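PDB 1G0D: protein-glutamine gamma-glutamyltransferase 2 from Pagrus major, which probably catalyses calcium-dependent cross-linking of proteins, joining peptide-bound glutamine to lysine or other primary amines with release of ammonia. Local coordinates for residues P246-T250 / L662-D666; F484-V490 / R543-Y549; L518-E522 / R551-E555. All coordinates share one frame; numbering follows the deposited sequence.

Contact 1 (P246-T250 / L662-D666); sequences PYRWT and LVDFD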
loop_
_atom_site.group_PDB
_atom_site.type_symbol
_atom_site.label_atom_id
_atom_site.label_comp_id
_atom_site.label_asym_id
_atom_site.label_seq_id
_atom_site.Cartn_x
_atom_site.Cartn_y
_atom_site.Cartn_z
ATOM N N PRO A 246 11.724 2.606 7.740
ATOM C CA PRO A 246 10.693 2.211 6.777
ATOM C C PRO A 246 11.171 1.378 5.590
ATOM O O PRO A 246 10.487 0.457 5.157
ATOM C CB PRO A 246 10.103 3.544 6.335
ATOM C CG PRO A 246 10.264 4.402 7.509
ATOM C CD PRO A 246 11.625 4.041 8.055
ATOM N N TYR A 247 12.343 1.691 5.062
ATOM C CA TYR A 247 12.852 0.975 3.896
ATOM C C TYR A 247 13.291 -0.472 4.194
ATOM O O TYR A 247 13.687 -1.216 3.287
ATOM C CB TYR A 247 14.003 1.778 3.280
ATOM C CG TYR A 247 15.268 1.631 4.058
ATOM C CD1 TYR A 247 15.575 2.512 5.087
ATOM C CD2 TYR A 247 16.129 0.558 3.825
ATOM C CE1 TYR A 247 16.708 2.328 5.884
ATOM C CE2 TYR A 247 17.261 0.360 4.610
ATOM C CZ TYR A 247 17.547 1.249 5.646
ATOM O OH TYR A 247 18.663 1.050 6.439
ATOM N N ARG A 248 13.192 -0.865 5.463
ATOM C CA ARG A 248 13.582 -2.200 5.906
ATOM C C ARG A 248 12.514 -3.271 5.700
ATOM O O ARG A 248 12.821 -4.407 5.403
ATOM C CB ARG A 248 13.917 -2.183 7.414
ATOM C CG ARG A 248 15.306 -1.680 7.799
ATOM C CD ARG A 248 16.342 -2.772 7.739
ATOM N NE ARG A 248 16.898 -3.107 9.049
ATOM C CZ ARG A 248 17.297 -4.333 9.377
ATOM N NH1 ARG A 248 17.790 -4.557 10.580
ATOM N NH2 ARG A 248 17.183 -5.347 8.507
ATOM N N TRP A 249 11.257 -2.922 5.896
ATOM C CA TRP A 249 10.218 -3.916 5.803
ATOM C C TRP A 249 9.972 -4.529 4.447
ATOM O O TRP A 249 9.931 -3.838 3.433
ATOM C CB TRP A 249 8.903 -3.353 6.317
ATOM C CG TRP A 249 8.971 -2.507 7.569
ATOM C CD1 TRP A 249 8.841 -1.156 7.615
ATOM C CD2 TRP A 249 8.950 -2.954 8.939
ATOM N NE1 TRP A 249 8.727 -0.731 8.908
ATOM C CE2 TRP A 249 8.788 -1.804 9.753
ATOM C CE3 TRP A 249 9.045 -4.207 9.561
ATOM C CZ2 TRP A 249 8.714 -1.858 11.167
ATOM C CZ3 TRP A 249 8.967 -4.266 10.972
ATOM C CH2 TRP A 249 8.800 -3.089 11.754
ATOM N N THR A 250 9.783 -5.847 4.445
ATOM C CA THR A 250 9.485 -6.577 3.213
ATOM C C THR A 250 8.060 -7.134 3.251
ATOM O O THR A 250 7.642 -7.841 2.340
ATOM C CB THR A 250 10.455 -7.733 3.007
ATOM O OG1 THR A 250 10.788 -8.335 4.269
ATOM C CG2 THR A 250 11.704 -7.207 2.362
ATOM N N LEU A 662 11.159 -13.486 0.355
ATOM C CA LEU A 662 11.657 -12.106 0.377
ATOM C C LEU A 662 12.822 -11.909 1.356
ATOM O O LEU A 662 12.853 -12.472 2.454
ATOM C CB LEU A 662 10.521 -11.134 0.739
ATOM C CG LEU A 662 9.415 -10.826 -0.268
ATOM C CD1 LEU A 662 8.718 -12.080 -0.756
ATOM C CD2 LEU A 662 8.411 -9.974 0.425
ATOM N N VAL A 663 13.801 -11.119 0.934
ATOM C CA VAL A 663 14.947 -10.860 1.771
ATOM C C VAL A 663 15.451 -9.414 1.704
ATOM O O VAL A 663 15.513 -8.775 0.637
ATOM C CB VAL A 663 16.100 -11.834 1.413
ATOM C CG1 VAL A 663 17.278 -11.604 2.317
ATOM C CG2 VAL A 663 15.622 -13.259 1.553
ATOM N N ASP A 664 15.787 -8.920 2.892
ATOM C CA ASP A 664 16.336 -7.601 3.099
ATOM C C ASP A 664 17.728 -7.676 3.777
ATOM O O ASP A 664 17.979 -8.520 4.636
ATOM C CB ASP A 664 15.387 -6.802 3.981
ATOM C CG ASP A 664 16.001 -5.512 4.461
ATOM O OD1 ASP A 664 15.995 -4.519 3.692
ATOM O OD2 ASP A 664 16.505 -5.491 5.607
ATOM N N PHE A 665 18.638 -6.800 3.367
ATOM C CA PHE A 665 19.971 -6.717 3.983
ATOM C C PHE A 665 20.314 -5.278 4.370
ATOM O O PHE A 665 20.237 -4.354 3.538
ATOM C CB PHE A 665 21.089 -7.249 3.055
ATOM C CG PHE A 665 22.497 -6.995 3.585
ATOM C CD1 PHE A 665 23.096 -7.873 4.496
ATOM C CD2 PHE A 665 23.198 -5.843 3.222
ATOM C CE1 PHE A 665 24.373 -7.591 5.042
ATOM C CE2 PHE A 665 24.461 -5.566 3.762
ATOM C CZ PHE A 665 25.045 -6.437 4.671
ATOM N N ASP A 666 20.683 -5.093 5.637
ATOM C CA ASP A 666 21.096 -3.776 6.115
ATOM C C ASP A 666 22.457 -3.823 6.807
ATOM O O ASP A 666 22.835 -4.822 7.438
ATOM C CB ASP A 666 20.069 -3.146 7.064
ATOM C CG ASP A 666 20.296 -1.639 7.243
ATOM O OD1 ASP A 666 20.135 -1.150 8.380
ATOM O OD2 ASP A 666 20.635 -0.948 6.249
#
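R248 reaches between D664 and D666, two acidic side chains on the same face of strand 659-666. Its chain bends at chi2 (-85°) and again at chi3, which lays the guanidinium across the strand with its edge to one aspartate and a face to the other. At the edge, R248 NH2 gives a salt-bridging hydrogen bond to D664 OD2 (3.0 Å), the two planes nearly coplanar. Over the face sits D666 CB, 3.7 Å from R248 NE; D666 OD1 lies well out of the guanidinium plane and adds only a long ion pair. The carboxylate of D666 is gripped by Y247, whose OH donates to OD2 (2.8 Å) from above the carboxylate plane, with ring and carboxylate 73° apart. K674 forms a salt bridge with D664 OD1 and K671 one with D666 OD2. With an alanine at R248, D664 OD2 is likely to lose its partner, and the flank of D666 CB its cover. At the other end T250 CB packs on L662 CD2 (4.0 Å), while its hydroxyl bonds to E623. The contact lays the loop preceding helix 253-261 of the catalytic core on the C-terminal Ig-like domain, where strand 659-666 runs between strands 619-624 and 673-682.

Contact 2 (F484-V490 / R543-Y549); sequences FGTDFDV and RLHYDDY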
loop_
_atom_site.group_PDB
_atom_site.type_symbol
_atom_site.label_atom_id
_atom_site.label_comp_id
_atom_site.label_asym_id
_atom_site.label_seq_id
_atom_site.Cartn_x
_atom_site.Cartn_y
_atom_site.Cartn_z
ATOM N N PHE A 484 25.404 2.592 -6.441
ATOM C CA PHE A 484 25.917 3.222 -5.233
ATOM C C PHE A 484 27.319 2.690 -4.975
ATOM O O PHE A 484 27.551 1.477 -5.073
ATOM C CB PHE A 484 25.044 2.892 -4.029
ATOM C CG PHE A 484 25.498 3.550 -2.770
ATOM C CD1 PHE A 484 25.582 4.934 -2.698
ATOM C CD2 PHE A 484 25.866 2.795 -1.657
ATOM C CE1 PHE A 484 26.024 5.562 -1.527
ATOM C CE2 PHE A 484 26.312 3.415 -0.481
ATOM C CZ PHE A 484 26.392 4.803 -0.420
ATOM N N GLY A 485 28.231 3.608 -4.638
ATOM C CA GLY A 485 29.622 3.269 -4.385
ATOM C C GLY A 485 30.545 3.829 -5.469
ATOM O O GLY A 485 31.739 4.001 -5.241
ATOM N N THR A 486 30.000 4.148 -6.640
ATOM C CA THR A 486 30.824 4.643 -7.737
ATOM C C THR A 486 30.741 6.139 -8.090
ATOM O O THR A 486 29.752 6.822 -7.777
ATOM C CB THR A 486 30.542 3.808 -9.038
ATOM O OG1 THR A 486 29.348 4.273 -9.667
ATOM C CG2 THR A 486 30.353 2.332 -8.713
ATOM N N ASP A 487 31.802 6.650 -8.723
ATOM C CA ASP A 487 31.815 8.036 -9.169
ATOM C C ASP A 487 31.290 7.916 -10.577
ATOM O O ASP A 487 31.624 6.966 -11.266
ATOM C CB ASP A 487 33.221 8.611 -9.286
ATOM C CG ASP A 487 34.139 8.208 -8.171
ATOM O OD1 ASP A 487 33.727 8.171 -6.987
ATOM O OD2 ASP A 487 35.314 7.951 -8.509
ATOM N N PHE A 488 30.515 8.876 -11.051
ATOM C CA PHE A 488 29.988 8.734 -12.406
ATOM C C PHE A 488 29.756 10.059 -13.071
ATOM O O PHE A 488 29.832 11.097 -12.448
ATOM C CB PHE A 488 28.649 7.975 -12.358
ATOM C CG PHE A 488 27.641 8.587 -11.397
ATOM C CD1 PHE A 488 27.594 8.183 -10.057
ATOM C CD2 PHE A 488 26.777 9.598 -11.821
ATOM C CE1 PHE A 488 26.704 8.791 -9.152
ATOM C CE2 PHE A 488 25.895 10.203 -10.923
ATOM C CZ PHE A 488 25.858 9.801 -9.591
ATOM N N ASP A 489 29.432 10.011 -14.346
ATOM C CA ASP A 489 29.164 11.231 -15.064
ATOM C C ASP A 489 27.692 11.278 -15.397
ATOM O O ASP A 489 27.049 10.230 -15.558
ATOM C CB ASP A 489 29.941 11.285 -16.376
ATOM C CG ASP A 489 31.409 10.964 -16.206
ATOM O OD1 ASP A 489 32.008 10.477 -17.189
ATOM O OD2 ASP A 489 31.961 11.194 -15.106
ATOM N N VAL A 490 27.167 12.499 -15.473
ATOM C CA VAL A 490 25.780 12.771 -15.838
ATOM C C VAL A 490 25.890 13.811 -16.944
ATOM O O VAL A 490 26.480 14.861 -16.734
ATOM C CB VAL A 490 24.982 13.444 -14.673
ATOM C CG1 VAL A 490 23.640 13.886 -15.177
ATOM C CG2 VAL A 490 24.819 12.485 -13.507
ATOM N N ARG A 543 30.701 15.337 -13.051
ATOM C CA ARG A 543 31.119 14.098 -12.438
ATOM C C ARG A 543 30.882 14.097 -10.965
ATOM O O ARG A 543 31.484 14.882 -10.235
ATOM C CB ARG A 543 32.591 13.830 -12.696
ATOM C CG ARG A 543 33.094 12.549 -12.054
ATOM C CD ARG A 543 34.270 11.974 -12.825
ATOM N NE ARG A 543 34.688 10.692 -12.277
ATOM C CZ ARG A 543 34.341 9.510 -12.785
ATOM N NH1 ARG A 543 33.562 9.441 -13.859
ATOM N NH2 ARG A 543 34.782 8.390 -12.219
ATOM N N LEU A 544 29.982 13.216 -10.538
ATOM C CA LEU A 544 29.653 13.056 -9.131
ATOM C C LEU A 544 30.552 11.926 -8.607
ATOM O O LEU A 544 30.769 10.942 -9.322
ATOM C CB LEU A 544 28.176 12.702 -9.001
ATOM C CG LEU A 544 27.140 13.829 -9.050
ATOM C CD1 LEU A 544 27.574 15.007 -8.220
ATOM C CD2 LEU A 544 26.953 14.245 -10.459
ATOM N N HIS A 545 31.073 12.077 -7.378
ATOM C CA HIS A 545 31.987 11.097 -6.763
ATOM C C HIS A 545 31.490 10.525 -5.458
ATOM O O HIS A 545 30.893 11.219 -4.647
ATOM C CB HIS A 545 33.341 11.724 -6.470
ATOM C CG HIS A 545 34.000 12.310 -7.668
ATOM N ND1 HIS A 545 33.747 13.593 -8.102
ATOM C CD2 HIS A 545 34.914 11.796 -8.522
ATOM C CE1 HIS A 545 34.480 13.846 -9.169
ATOM N NE2 HIS A 545 35.198 12.772 -9.445
ATOM N N TYR A 546 31.809 9.265 -5.231
ATOM C CA TYR A 546 31.349 8.609 -4.044
ATOM C C TYR A 546 31.652 9.312 -2.758
ATOM O O TYR A 546 30.740 9.606 -2.005
ATOM C CB TYR A 546 31.895 7.196 -3.965
ATOM C CG TYR A 546 31.441 6.497 -2.718
ATOM C CD1 TYR A 546 30.089 6.259 -2.484
ATOM C CD2 TYR A 546 32.357 6.065 -1.765
ATOM C CE1 TYR A 546 29.659 5.607 -1.333
ATOM C CE2 TYR A 546 31.932 5.406 -0.593
ATOM C CZ TYR A 546 30.583 5.185 -0.391
ATOM O OH TYR A 546 30.154 4.568 0.758
ATOM N N ASP A 547 32.922 9.592 -2.499
ATOM C CA ASP A 547 33.315 10.223 -1.233
ATOM C C ASP A 547 32.698 11.583 -1.020
ATOM O O ASP A 547 32.752 12.123 0.079
ATOM C CB ASP A 547 34.830 10.322 -1.132
ATOM C CG ASP A 547 35.498 10.296 -2.486
ATOM O OD1 ASP A 547 35.972 11.366 -2.945
ATOM O OD2 ASP A 547 35.543 9.202 -3.096
ATOM N N ASP A 548 32.110 12.131 -2.073
ATOM C CA ASP A 548 31.442 13.417 -1.983
ATOM C C ASP A 548 29.984 13.142 -1.615
ATOM O O ASP A 548 29.483 13.627 -0.603
ATOM C CB ASP A 548 31.470 14.152 -3.333
ATOM C CG ASP A 548 32.819 14.823 -3.642
ATOM O OD1 ASP A 548 33.598 15.100 -2.701
ATOM O OD2 ASP A 548 33.084 15.074 -4.849
ATOM N N TYR A 549 29.299 12.351 -2.434
ATOM C CA TYR A 549 27.893 12.080 -2.158
ATOM C C TYR A 549 27.552 11.120 -1.050
ATOM O O TYR A 549 26.385 11.038 -0.714
ATOM C CB TYR A 549 27.083 11.707 -3.435
ATOM C CG TYR A 549 27.325 10.343 -4.062
ATOM C CD1 TYR A 549 27.099 9.162 -3.349
ATOM C CD2 TYR A 549 27.848 10.247 -5.348
ATOM C CE1 TYR A 549 27.399 7.933 -3.894
ATOM C CE2 TYR A 549 28.157 9.021 -5.903
ATOM C CZ TYR A 549 27.941 7.868 -5.169
ATOM O OH TYR A 549 28.337 6.653 -5.708
HETATM O O HOH W 1 36.377 8.801 -5.892
#
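The F484 ring takes the edge of Y546 on its face, a T-shaped pair with planes at 75° and Y546 CE1 3.5 Å from F484 CZ. Y549 brings its own ring edge to F484 CE1, while Y546 CA covers part of one face of the Y549 ring. The F488 ring carries L544 CB over one face in a CH-pi contact, has V490 CG2 at its edge, and meets Y549 obliquely. With chi1 at 53°, its CG lies between the backbone N and carbonyl carbon, which swings the ring over L544. The guanidinium of R543 has the D487-F488 peptide over one face and D489 at its edge. There R543 NH1 donates to D489 OD2 (2.7 Å), nearly in the guanidinium plane but from above that of the carboxylate; D487 OD2 is a longer, weaker ionic partner.

Between the F488-L544 face and the D489-R543 face, strands 488-496 and 536-544 pair antiparallel in the first beta-barrel domain after the transglutaminase catalytic core. F488 and L544 form a hydrogen-bonded pair, F488 N to L544 O at 2.7 Å and L544 N to F488 O at 2.9 Å; D489 and R543 follow as a non-hydrogen-bonded pair. V490 also reaches I477 and I580, which probably belong to the GTP site.

Past the pairing, strand 536-544 turns into helix 546-549, with H545 at the N-cap position. The Y546 N-H points across to D487 OD1 (2.8 Å, 165° at the hydrogen), on the anti side of the carboxylate, so an acid from the opposite segment takes up an amide of the first turn. Y549 fastens the loop ahead of strand 488-496: its OH donates to T486 O (2.5 Å) and accepts from G485 N (3.2 Å). The OH of Y546 instead bonds to R669.

Contact 3 (L518-E522 / R551-E555); sequences LRRGE and RCVSE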
loop_
_atom_site.group_PDB
_atom_site.type_symbol
_atom_site.label_atom_id
_atom_site.label_comp_id
_atom_site.label_asym_id
_atom_site.label_seq_id
_atom_site.Cartn_x
_atom_site.Cartn_y
_atom_site.Cartn_z
ATOM N N LEU A 518 12.895 16.069 0.285
ATOM C CA LEU A 518 13.530 16.809 1.356
ATOM C C LEU A 518 14.961 17.017 0.923
ATOM O O LEU A 518 15.746 16.081 0.898
ATOM C CB LEU A 518 13.520 15.997 2.639
ATOM C CG LEU A 518 12.886 16.495 3.932
ATOM C CD1 LEU A 518 11.748 17.402 3.658
ATOM C CD2 LEU A 518 12.415 15.325 4.717
ATOM N N ARG A 519 15.290 18.250 0.571
ATOM C CA ARG A 519 16.630 18.638 0.150
ATOM C C ARG A 519 17.643 18.323 1.253
ATOM O O ARG A 519 17.395 18.600 2.430
ATOM C CB ARG A 519 16.624 20.121 -0.164
ATOM C CG ARG A 519 17.774 20.569 -1.023
ATOM C CD ARG A 519 17.900 22.110 -1.045
ATOM N NE ARG A 519 18.130 22.695 0.282
ATOM C CZ ARG A 519 17.364 23.644 0.837
ATOM N NH1 ARG A 519 16.304 24.134 0.183
ATOM N NH2 ARG A 519 17.661 24.099 2.057
ATOM N N ARG A 520 18.771 17.724 0.873
ATOM C CA ARG A 520 19.788 17.350 1.843
ATOM C C ARG A 520 21.143 17.986 1.615
ATOM O O ARG A 520 21.391 19.110 2.068
ATOM C CB ARG A 520 19.923 15.839 1.884
ATOM C CG ARG A 520 18.942 15.237 2.879
ATOM C CD ARG A 520 18.851 13.750 2.800
ATOM N NE ARG A 520 20.007 13.095 3.370
ATOM C CZ ARG A 520 20.111 12.807 4.659
ATOM N NH1 ARG A 520 21.196 12.204 5.125
ATOM N NH2 ARG A 520 19.128 13.140 5.483
ATOM N N GLY A 521 22.032 17.295 0.917
ATOM C CA GLY A 521 23.343 17.878 0.673
ATOM C C GLY A 521 23.709 18.308 -0.754
ATOM O O GLY A 521 23.854 17.462 -1.651
ATOM N N GLU A 522 23.882 19.621 -0.959
ATOM C CA GLU A 522 24.250 20.171 -2.267
ATOM C C GLU A 522 25.679 19.728 -2.613
ATOM O O GLU A 522 26.633 20.480 -2.402
ATOM C CB GLU A 522 24.151 21.706 -2.226
ATOM C CG GLU A 522 24.950 22.455 -3.294
ATOM C CD GLU A 522 24.280 22.463 -4.660
ATOM O OE1 GLU A 522 23.131 22.966 -4.791
ATOM O OE2 GLU A 522 24.923 21.964 -5.612
ATOM N N ARG A 551 28.309 11.573 1.811
ATOM C CA ARG A 551 28.062 12.555 2.849
ATOM C C ARG A 551 26.615 13.069 2.925
ATOM O O ARG A 551 26.096 13.281 4.011
ATOM C CB ARG A 551 29.042 13.735 2.655
ATOM C CG ARG A 551 30.321 13.665 3.505
ATOM C CD ARG A 551 31.576 13.588 2.650
ATOM N NE ARG A 551 31.901 14.876 2.044
ATOM C CZ ARG A 551 33.002 15.120 1.329
ATOM N NH1 ARG A 551 33.900 14.160 1.127
ATOM N NH2 ARG A 551 33.198 16.321 0.789
ATOM N N CYS A 552 25.947 13.211 1.781
ATOM C CA CYS A 552 24.607 13.797 1.747
ATOM C C CYS A 552 23.420 12.898 1.417
ATOM O O CYS A 552 22.286 13.177 1.785
ATOM C CB CYS A 552 24.629 14.980 0.762
ATOM S SG CYS A 552 26.297 15.743 0.404
ATOM N N VAL A 553 23.699 11.825 0.711
ATOM C CA VAL A 553 22.689 10.889 0.273
ATOM C C VAL A 553 22.151 10.059 1.447
ATOM O O VAL A 553 22.840 9.910 2.445
ATOM C CB VAL A 553 23.319 10.061 -0.861
ATOM C CG1 VAL A 553 23.279 8.614 -0.586
ATOM C CG2 VAL A 553 22.681 10.439 -2.146
ATOM N N SER A 554 20.906 9.572 1.323
ATOM C CA SER A 554 20.171 8.759 2.339
ATOM C C SER A 554 20.028 7.275 1.934
ATOM O O SER A 554 20.614 6.821 0.947
ATOM C CB SER A 554 18.747 9.309 2.506
ATOM O OG SER A 554 18.552 9.924 3.755
ATOM N N GLU A 555 19.187 6.545 2.675
ATOM C CA GLU A 555 18.944 5.125 2.427
ATOM C C GLU A 555 18.481 4.831 1.003
ATOM O O GLU A 555 18.658 3.716 0.516
ATOM C CB GLU A 555 17.892 4.611 3.389
ATOM C CG GLU A 555 16.563 5.285 3.180
ATOM C CD GLU A 555 16.212 6.254 4.288
ATOM O OE1 GLU A 555 15.031 6.667 4.336
ATOM O OE2 GLU A 555 17.106 6.600 5.103
HETATM O O HOH W 2 23.845 11.122 5.030
#
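R520 and C552 join two loops beside strands 502-513 and 558-566 of the first beta-barrel domain: residues 518-522 link the hairpin strands 502-513 and 525-532, and residues 551-555 lead from helix 546-549 into strand 558-566. One direct hydrogen bond spans them, from R520 NE to C552 O (2.8 Å, 155° at the hydrogen). The donor is tilted 22° from the carbonyl plane, and the oxygen lies somewhat out of the guanidinium plane. A bend at chi3 (74°) turns the head of the arginine so that NE meets this backbone oxygen.

Water adds an indirect link: water 2, at the guanidinium edge, donates to V553 O (3.0 Å) and R551 O, and accepts a weak bond from R520 NH1. Three successive carbonyls of residues 551-553 are therefore met by the arginine or its water. Charge pairing lies outside the two loops, where E237 and E238 form salt bridges with NH2 and NH1 of R520. These bonds would be expected to fix the rotation of the guanidinium and hold it flat against S554. That last contact is face-on packing: S554 OG sits over the centre of the guanidinium, 3.4 Å from R520 CZ.

Contact 1 joins segments 412 residues apart, one from the catalytic core and one from the C-terminal Ig-like domain, and both other contacts fall within that span. Contacts 2 and 3 alternate along it, in the order 484-490, 518-522, 543-549 and 551-555, so helix 546-549 of contact 2 leads almost directly into the second loop of contact 3. Their centres lie 13 Å apart, and F484 touches V553. Contact 3 meets contact 1, 21 Å away between centres, where Y247 packs on E555; contacts 1 and 2 do not touch. The three thus run from the core-to-Ig interface, where the side chains of Y247 and Y515 lie about 8 Å apart, through barrel loops to the probable GTP site.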